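Local coordinates for protein cyclin homolog (Herpesvirus saimiri, PDB 2F2C) that acts as a viral D-type cyclin that modulates the host cell cycle and may contribute to T-cell transformation and proliferation during latent infection, at residues I54-M59 / S78-Y83; A100-G105 / K112-S117. All blocks are in the same frame, centred on the assembly; numbering follows the deposited sequence.

Contact 1 pairs helix 49-65 with helix 72-83; contact 2, which follows it along the chain, joins helix 94-109 to the loop that leads into helix 116-119. Their centres are about 13 Å apart, within the N-terminal cyclin domain, whose cyclin box gathers its helices round a buried central one. Successive helices 72-83 and 94-109 connect them: Ile79 CD1 meets Ile104 CG2 at 3.6 Å, and Cys101 SG packs on Leu80. Met59 also reaches Val102. One continuous apolar interior thus runs from contact 1 to contact 2, where Leu103, Pro113 and Val116 also touch another protein chain.

Contact 1. Residues I54-M59 / S78-Y83; sequences ILLTWM and SILDRY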
loop_
_atom_site.group_PDB
_atom_site.type_symbol
_atom_site.label_atom_id
_atom_site.label_comp_id
_atom_site.label_asym_id
_atom_site.label_seq_id
_atom_site.Cartn_x
_atom_site.Cartn_y
_atom_site.Cartn_z
ATOM N N ILE A 54 -14.675 -18.299 -18.190
ATOM C CA ILE A 54 -13.924 -17.997 -19.410
ATOM C C ILE A 54 -13.139 -16.662 -19.259
ATOM O O ILE A 54 -11.933 -16.602 -19.515
ATOM C CB ILE A 54 -14.879 -18.011 -20.636
ATOM C CG1 ILE A 54 -15.372 -19.451 -20.906
ATOM C CG2 ILE A 54 -14.184 -17.493 -21.867
ATOM C CD1 ILE A 54 -16.746 -19.578 -21.566
ATOM N N LEU A 55 -13.817 -15.616 -18.791
ATOM C CA LEU A 55 -13.236 -14.293 -18.712
ATOM C C LEU A 55 -12.098 -14.238 -17.715
ATOM O O LEU A 55 -11.086 -13.573 -17.948
ATOM C CB LEU A 55 -14.300 -13.289 -18.328
ATOM C CG LEU A 55 -13.804 -11.906 -17.949
ATOM C CD1 LEU A 55 -13.362 -11.145 -19.186
ATOM C CD2 LEU A 55 -14.923 -11.176 -17.199
ATOM N N LEU A 56 -12.260 -14.934 -16.597
ATOM C CA LEU A 56 -11.207 -14.986 -15.600
ATOM C C LEU A 56 -10.037 -15.843 -16.074
ATOM O O LEU A 56 -8.901 -15.603 -15.665
ATOM C CB LEU A 56 -11.742 -15.474 -14.258
ATOM C CG LEU A 56 -12.672 -14.522 -13.498
ATOM C CD1 LEU A 56 -12.961 -15.107 -12.121
ATOM C CD2 LEU A 56 -12.058 -13.115 -13.358
ATOM N N THR A 57 -10.316 -16.825 -16.941
ATOM C CA THR A 57 -9.278 -17.628 -17.594
ATOM C C THR A 57 -8.443 -16.749 -18.512
ATOM O O THR A 57 -7.229 -16.851 -18.540
ATOM C CB THR A 57 -9.902 -18.793 -18.364
ATOM O OG1 THR A 57 -10.370 -19.771 -17.432
ATOM C CG2 THR A 57 -8.859 -19.553 -19.133
ATOM N N TRP A 58 -9.089 -15.863 -19.242
ATOM C CA TRP A 58 -8.362 -14.930 -20.067
ATOM C C TRP A 58 -7.609 -13.913 -19.196
ATOM O O TRP A 58 -6.405 -13.717 -19.369
ATOM C CB TRP A 58 -9.327 -14.252 -21.022
ATOM C CG TRP A 58 -8.728 -13.223 -21.914
ATOM C CD1 TRP A 58 -7.901 -13.432 -22.984
ATOM C CD2 TRP A 58 -8.944 -11.817 -21.848
ATOM N NE1 TRP A 58 -7.581 -12.236 -23.581
ATOM C CE2 TRP A 58 -8.207 -11.226 -22.900
ATOM C CE3 TRP A 58 -9.690 -10.989 -21.006
ATOM C CZ2 TRP A 58 -8.193 -9.849 -23.122
ATOM C CZ3 TRP A 58 -9.669 -9.621 -21.216
ATOM C CH2 TRP A 58 -8.929 -9.062 -22.267
ATOM N N MET A 59 -8.301 -13.275 -18.254
ATOM C CA MET A 59 -7.663 -12.299 -17.361
ATOM C C MET A 59 -6.404 -12.901 -16.686
ATOM O O MET A 59 -5.340 -12.259 -16.600
ATOM C CB MET A 59 -8.673 -11.816 -16.321
ATOM C CG MET A 59 -9.873 -11.039 -16.894
ATOM S SD MET A 59 -11.113 -10.584 -15.615
ATOM C CE MET A 59 -10.105 -9.693 -14.402
ATOM N N SER A 78 -11.389 -9.300 -7.568
ATOM C CA SER A 78 -12.126 -8.619 -6.548
ATOM C C SER A 78 -12.835 -7.431 -7.145
ATOM O O SER A 78 -14.052 -7.293 -6.970
ATOM C CB SER A 78 -11.182 -8.153 -5.471
ATOM O OG SER A 78 -11.926 -7.536 -4.440
ATOM N N ILE A 79 -12.092 -6.591 -7.871
ATOM C CA ILE A 79 -12.670 -5.391 -8.495
ATOM C C ILE A 79 -13.832 -5.766 -9.393
ATOM O O ILE A 79 -14.871 -5.109 -9.362
ATOM C CB ILE A 79 -11.624 -4.591 -9.297
ATOM C CG1 ILE A 79 -10.658 -3.850 -8.370
ATOM C CG2 ILE A 79 -12.295 -3.574 -10.207
ATOM C CD1 ILE A 79 -9.503 -3.246 -9.116
ATOM N N LEU A 80 -13.650 -6.837 -10.169
ATOM C CA LEU A 80 -14.660 -7.302 -11.129
ATOM C C LEU A 80 -15.956 -7.649 -10.420
ATOM O O LEU A 80 -16.999 -7.088 -10.758
ATOM C CB LEU A 80 -14.153 -8.485 -11.961
ATOM C CG LEU A 80 -15.205 -9.315 -12.727
ATOM C CD1 LEU A 80 -15.739 -8.573 -13.962
ATOM C CD2 LEU A 80 -14.688 -10.705 -13.126
ATOM N N ASP A 81 -15.893 -8.535 -9.425
ATOM C CA ASP A 81 -17.104 -8.922 -8.671
ATOM C C ASP A 81 -17.796 -7.730 -8.014
ATOM O O ASP A 81 -18.976 -7.482 -8.271
ATOM C CB ASP A 81 -16.807 -10.009 -7.633
ATOM C CG ASP A 81 -16.354 -11.313 -8.269
ATOM O OD1 ASP A 81 -16.775 -11.599 -9.418
ATOM O OD2 ASP A 81 -15.565 -12.106 -7.691
ATOM N N ARG A 82 -17.056 -6.987 -7.189
ATOM C CA ARG A 82 -17.575 -5.767 -6.575
ATOM C C ARG A 82 -18.285 -4.898 -7.595
ATOM O O ARG A 82 -19.428 -4.514 -7.381
ATOM C CB ARG A 82 -16.456 -4.966 -5.915
ATOM C CG ARG A 82 -16.104 -5.414 -4.509
ATOM C CD ARG A 82 -15.013 -4.580 -3.861
ATOM N NE ARG A 82 -13.685 -5.004 -4.292
ATOM C CZ ARG A 82 -12.584 -4.263 -4.207
ATOM N NH1 ARG A 82 -12.637 -3.026 -3.714
ATOM N NH2 ARG A 82 -11.418 -4.762 -4.624
ATOM N N TYR A 83 -17.607 -4.608 -8.707
ATOM C CA TYR A 83 -18.171 -3.796 -9.788
ATOM C C TYR A 83 -19.465 -4.379 -10.325
ATOM O O TYR A 83 -20.394 -3.642 -10.650
ATOM C CB TYR A 83 -17.181 -3.620 -10.946
ATOM C CG TYR A 83 -17.780 -2.866 -12.108
ATOM C CD1 TYR A 83 -18.004 -1.487 -12.025
ATOM C CD2 TYR A 83 -18.166 -3.527 -13.278
ATOM C CE1 TYR A 83 -18.597 -0.778 -13.093
ATOM C CE2 TYR A 83 -18.755 -2.830 -14.355
ATOM C CZ TYR A 83 -18.967 -1.456 -14.253
ATOM O OH TYR A 83 -19.525 -0.750 -15.296
#
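Segments 54-59 and 78-83 run roughly antiparallel, at 148° between their directions, with axes 12.5 Å apart at closest approach and Leu56 nearest to Leu80. At that spacing only long side chains bridge the gap, and Leu80 is the one that spans it. Its CG stands anti to the backbone N (chi1 164°), which sends CD2 to the opposing helix. There Leu80 CD2 meets Leu55 CD2 tip to tip at 4.1 Å, while Leu56 CD2 comes to 3.6 Å from Leu80 CD2 along a line nearly at right angles to the first. Met59 SD is 4.4 Å from Leu80 CD2, to one side of the two methyls. Helices 49-65 and 72-83 are the first two helices of a cyclin box, and helix 94-109 lies against both, taking Leu55 on Leu94. Buried Asp81, without touching segment 54-59, is held by a salt bridge with Arg52 and a hydrogen bond from Trp41 NE1. One turn apart, Arg82 NH2 donates to Ser78 OG at 2.8 Å, with the oxygen tilted 22° from the guanidinium plane; NE adds a weak bond, and NH2 also reaches Thr147 O.

Contact 2. Residues A100-G105 / K112-S117; sequences ACVLIG and KPMTVS
Leu103 CD1 stands off the oxygen end of the Met114-Thr115 peptide, raised to one side of its plane. Leu103 CD1 is 3.1 Å from Met114 O and 3.9 Å from Met114 C, and no hydrogen bond passes between the two segments. Leu103 CD1 is also 4.3 Å from Thr115 C, beside the loop as it leads into the short helix 116-119. Leu103 has CG anti to its own nitrogen (chi1 -177°), and this extends the branch beyond the flank of helix 94-109 to the loop.

Met114 works from the other direction. The bends at chi2 and chi3 bring Met114 CE to 4.0 Å from Val102 CG1, the two side chains passing at a slant; Phe66, Leu68 and Leu119 also pack on this methionine. Polar backbone atoms are joined through Ser106, whose OG hydrogen-bonds both Met114 N and Leu103 O and so ties the loop to the helix from which it descends. Thr115, whose CB points away from the helix, pairs its OG1 with Ser117 OG at 3.2 Å.

Val116 rests on Asn129 and Leu132 of helix 129-142. Leu103 and Val116 both pack on the backbone of the other protein chain, and Pro113 packs on an apolar side chain there. The arrangement is that of a cyclin box in which the central helix is lapped by the loop that follows it, at an edge used to bind a partner, probably the cyclin-dependent kinase.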
loop_
_atom_site.group_PDB
_atom_site.type_symbol
_atom_site.label_atom_id
_atom_site.label_comp_id
_atom_site.label_asym_id
_atom_site.label_seq_id
_atom_site.Cartn_x
_atom_site.Cartn_y
_atom_site.Cartn_z
ATOM N N ALA A 100 -10.671 -3.804 -18.173
ATOM C CA ALA A 100 -10.435 -2.602 -17.377
ATOM C C ALA A 100 -10.197 -2.882 -15.895
ATOM O O ALA A 100 -9.669 -2.024 -15.177
ATOM C CB ALA A 100 -11.547 -1.615 -17.565
ATOM N N CYS A 101 -10.575 -4.073 -15.436
ATOM C CA CYS A 101 -10.241 -4.500 -14.083
ATOM C C CYS A 101 -8.753 -4.800 -13.962
ATOM O O CYS A 101 -8.085 -4.264 -13.076
ATOM C CB CYS A 101 -11.084 -5.690 -13.664
ATOM S SG CYS A 101 -12.846 -5.292 -13.744
ATOM N N VAL A 102 -8.220 -5.615 -14.863
ATOM C CA VAL A 102 -6.778 -5.859 -14.927
ATOM C C VAL A 102 -6.009 -4.547 -15.067
ATOM O O VAL A 102 -4.935 -4.395 -14.490
ATOM C CB VAL A 102 -6.413 -6.814 -16.089
ATOM C CG1 VAL A 102 -4.919 -6.844 -16.334
ATOM C CG2 VAL A 102 -6.909 -8.203 -15.785
ATOM N N LEU A 103 -6.551 -3.597 -15.830
ATOM C CA LEU A 103 -5.889 -2.310 -15.971
ATOM C C LEU A 103 -5.794 -1.643 -14.596
ATOM O O LEU A 103 -4.690 -1.302 -14.156
ATOM C CB LEU A 103 -6.563 -1.399 -17.010
ATOM C CG LEU A 103 -5.877 -0.040 -17.271
ATOM C CD1 LEU A 103 -4.517 -0.200 -17.911
ATOM C CD2 LEU A 103 -6.720 0.854 -18.144
ATOM N N ILE A 104 -6.927 -1.502 -13.903
ATOM C CA ILE A 104 -6.919 -0.862 -12.588
ATOM C C ILE A 104 -6.001 -1.618 -11.621
ATOM O O ILE A 104 -5.157 -0.994 -10.948
ATOM C CB ILE A 104 -8.368 -0.667 -12.027
ATOM C CG1 ILE A 104 -9.112 0.403 -12.835
ATOM C CG2 ILE A 104 -8.348 -0.203 -10.586
ATOM C CD1 ILE A 104 -10.605 0.284 -12.797
ATOM N N GLY A 105 -6.153 -2.948 -11.595
ATOM C CA GLY A 105 -5.382 -3.853 -10.732
ATOM C C GLY A 105 -3.888 -3.719 -10.936
ATOM O O GLY A 105 -3.139 -3.462 -9.985
ATOM N N LYS A 112 5.150 -2.088 -13.088
ATOM C CA LYS A 112 5.077 -1.705 -14.483
ATOM C C LYS A 112 3.682 -2.101 -14.960
ATOM O O LYS A 112 3.449 -3.256 -15.342
ATOM C CB LYS A 112 6.156 -2.448 -15.271
ATOM C CG LYS A 112 6.692 -1.728 -16.492
ATOM C CD LYS A 112 5.645 -1.629 -17.616
ATOM C CE LYS A 112 6.306 -1.652 -18.997
ATOM N NZ LYS A 112 7.413 -0.620 -19.125
ATOM N N PRO A 113 2.761 -1.136 -14.953
ATOM C CA PRO A 113 1.337 -1.413 -15.199
ATOM C C PRO A 113 1.111 -1.929 -16.607
ATOM O O PRO A 113 1.975 -1.767 -17.479
ATOM C CB PRO A 113 0.667 -0.040 -15.084
ATOM C CG PRO A 113 1.712 0.893 -14.549
ATOM C CD PRO A 113 3.045 0.301 -14.785
ATOM N N MET A 114 -0.045 -2.543 -16.828
ATOM C CA MET A 114 -0.479 -2.868 -18.182
ATOM C C MET A 114 -0.939 -1.560 -18.836
ATOM O O MET A 114 -1.470 -0.667 -18.159
ATOM C CB MET A 114 -1.597 -3.898 -18.141
ATOM C CG MET A 114 -1.718 -4.738 -19.394
ATOM S SD MET A 114 -0.706 -6.250 -19.483
ATOM C CE MET A 114 -1.249 -7.034 -17.975
ATOM N N THR A 115 -0.686 -1.423 -20.132
ATOM C CA THR A 115 -1.062 -0.216 -20.860
ATOM C C THR A 115 -2.337 -0.468 -21.652
ATOM O O THR A 115 -2.650 -1.606 -21.997
ATOM C CB THR A 115 0.076 0.253 -21.795
ATOM O OG1 THR A 115 0.247 -0.670 -22.880
ATOM C CG2 THR A 115 1.407 0.210 -21.086
ATOM N N VAL A 116 -3.075 0.598 -21.937
ATOM C CA VAL A 116 -4.302 0.498 -22.727
ATOM C C VAL A 116 -4.012 -0.059 -24.137
ATOM O O VAL A 116 -4.689 -0.984 -24.612
ATOM C CB VAL A 116 -5.027 1.871 -22.783
ATOM C CG1 VAL A 116 -4.105 2.961 -23.376
ATOM C CG2 VAL A 116 -6.346 1.775 -23.539
ATOM N N SER A 117 -2.970 0.494 -24.764
ATOM C CA SER A 117 -2.471 0.100 -26.091
ATOM C C SER A 117 -1.975 -1.353 -26.163
ATOM O O SER A 117 -1.286 -1.744 -27.105
ATOM C CB SER A 117 -1.338 1.052 -26.497
ATOM O OG SER A 117 -0.343 1.102 -25.484
#